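Local coordinates for protein glutamate--cysteine ligase GshA (Methylobacillus flagellatus KT, PDB 3K1T) that is a putative ligase that probably joins glutamate to cysteine, as members of the glutamate-cysteine ligase family do, at residues L16-E19 with K20-D24. Sequence-based numbering, arbitrary orientation.
Sequences LTLE and KRLLD
Thr17 and Arg21 touch one turn apart on the alpha helix 13-23, where i to i+4 backbone bonds run from Lys20 N to Leu16 O, Arg21 N to Thr17 O, Leu22 N to Leu18 O and Leu23 N to Glu19 O. From CB outward, Arg21 first meets backbone oxygens: CB rests 3.6 Å from both Thr17 O and Leu18 O, and CG comes within 3.3 Å of Thr17 O. A bend about the CB-CG bond (chi2 -69°) then brings the chain back alongside Thr17, the two side chains pointing the same way. NE donates to the backbone O of Asp227, just past helix 210-226. At the tip, the guanidinium lies with one face against the Thr17 methyl: CG2 sits 3.5 Å above its plane, offset toward the rim. With OG1 beside the backbone N (chi1 -61°) and bonded back to Gly13 O, the methyl of Thr17 is the branch turned to Arg21.

On the buried side, Leu18 CD1 meets Leu22 CG at 4.0 Å, the two side chains slanting across each other. Leu22 also packs on Phe222 and Ile226 of helix 210-226 and on Ala404 and Val407 of helix 398-421; an alanine in place of Leu22 would probably open a gap between helix 13-23 and these two helices and leave Leu18 CD1 without its leucine neighbour. One turn beyond Glu19, Leu23 CG lies 3.1 Å from Glu19 O, the same oxygen that accepts Leu23 N.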
loop_
_atom_site.group_PDB
_atom_site.type_symbol
_atom_site.label_atom_id
_atom_site.label_comp_id
_atom_site.label_asym_id
_atom_site.label_seq_id
_atom_site.Cartn_x
_atom_site.Cartn_y
_atom_site.Cartn_z
ATOM N N LEU A 16 3.155 -14.731 -24.833
ATOM C CA LEU A 16 2.382 -13.589 -25.340
ATOM C C LEU A 16 0.875 -13.897 -25.306
ATOM O O LEU A 16 0.078 -13.006 -25.055
ATOM C CB LEU A 16 2.885 -13.117 -26.741
ATOM C CG LEU A 16 4.000 -12.024 -26.667
ATOM C CD1 LEU A 16 5.277 -12.548 -25.977
ATOM C CD2 LEU A 16 4.410 -11.481 -28.028
ATOM N N THR A 17 0.486 -15.149 -25.531
ATOM C CA THR A 17 -0.913 -15.548 -25.408
ATOM C C THR A 17 -1.397 -15.354 -23.960
ATOM O O THR A 17 -2.470 -14.827 -23.717
ATOM C CB THR A 17 -1.127 -17.013 -25.829
ATOM O OG1 THR A 17 -0.748 -17.163 -27.204
ATOM C CG2 THR A 17 -2.615 -17.447 -25.629
ATOM N N LEU A 18 -0.625 -15.843 -23.011
ATOM C CA LEU A 18 -0.929 -15.595 -21.590
ATOM C C LEU A 18 -1.071 -14.120 -21.276
ATOM O O LEU A 18 -2.062 -13.706 -20.635
ATOM C CB LEU A 18 0.129 -16.227 -20.715
ATOM C CG LEU A 18 0.068 -15.914 -19.206
ATOM C CD1 LEU A 18 -1.224 -16.384 -18.569
ATOM C CD2 LEU A 18 1.289 -16.533 -18.503
ATOM N N GLU A 19 -0.085 -13.317 -21.686
ATOM C CA GLU A 19 -0.144 -11.874 -21.458
ATOM C C GLU A 19 -1.414 -11.249 -22.052
ATOM O O GLU A 19 -2.069 -10.449 -21.380
ATOM C CB GLU A 19 1.105 -11.178 -21.997
ATOM C CG GLU A 19 2.341 -11.467 -21.173
ATOM C CD GLU A 19 3.671 -11.125 -21.865
ATOM O OE1 GLU A 19 3.731 -11.149 -23.109
ATOM O OE2 GLU A 19 4.667 -10.845 -21.126
ATOM N N LYS A 20 -1.757 -11.625 -23.284
ATOM C CA LYS A 20 -2.982 -11.136 -23.911
ATOM C C LYS A 20 -4.229 -11.524 -23.114
ATOM O O LYS A 20 -5.109 -10.692 -22.931
ATOM C CB LYS A 20 -3.125 -11.642 -25.358
ATOM C CG LYS A 20 -2.109 -11.032 -26.289
ATOM C CD LYS A 20 -2.366 -11.370 -27.767
ATOM C CE LYS A 20 -1.707 -12.648 -28.221
ATOM N NZ LYS A 20 -1.784 -12.656 -29.751
ATOM N N ARG A 21 -4.308 -12.772 -22.652
ATOM C CA ARG A 21 -5.461 -13.200 -21.851
ATOM C C ARG A 21 -5.566 -12.385 -20.546
ATOM O O ARG A 21 -6.672 -11.968 -20.159
ATOM C CB ARG A 21 -5.394 -14.711 -21.547
ATOM C CG ARG A 21 -5.539 -15.623 -22.781
ATOM C CD ARG A 21 -6.937 -15.643 -23.431
ATOM N NE ARG A 21 -6.905 -16.688 -24.453
ATOM C CZ ARG A 21 -6.344 -16.560 -25.666
ATOM N NH1 ARG A 21 -5.802 -15.406 -26.051
ATOM N NH2 ARG A 21 -6.299 -17.597 -26.504
ATOM N N LEU A 22 -4.428 -12.148 -19.869
ATOM C CA LEU A 22 -4.419 -11.370 -18.618
ATOM C C LEU A 22 -4.874 -9.927 -18.872
ATOM O O LEU A 22 -5.667 -9.357 -18.100
ATOM C CB LEU A 22 -3.028 -11.363 -17.954
ATOM C CG LEU A 22 -2.423 -12.701 -17.537
ATOM C CD1 LEU A 22 -0.950 -12.452 -17.040
ATOM C CD2 LEU A 22 -3.292 -13.401 -16.464
ATOM N N LEU A 23 -4.379 -9.344 -19.961
ATOM C CA LEU A 23 -4.673 -7.939 -20.267
ATOM C C LEU A 23 -6.079 -7.751 -20.869
ATOM O O LEU A 23 -6.561 -6.641 -20.939
ATOM C CB LEU A 23 -3.628 -7.349 -21.178
ATOM C CG LEU A 23 -2.204 -7.402 -20.598
ATOM C CD1 LEU A 23 -1.181 -7.011 -21.670
ATOM C CD2 LEU A 23 -2.035 -6.546 -19.321
ATOM N N ASP A 24 -6.727 -8.816 -21.292
ATOM C CA ASP A 24 -8.124 -8.717 -21.737
ATOM C C ASP A 24 -9.092 -9.062 -20.592
ATOM O O ASP A 24 -10.325 -9.042 -20.802
ATOM C CB ASP A 24 -8.365 -9.662 -22.932
ATOM C CG ASP A 24 -9.743 -9.451 -23.630
ATOM O OD1 ASP A 24 -10.212 -8.306 -23.778
ATOM O OD2 ASP A 24 -10.350 -10.445 -24.076
#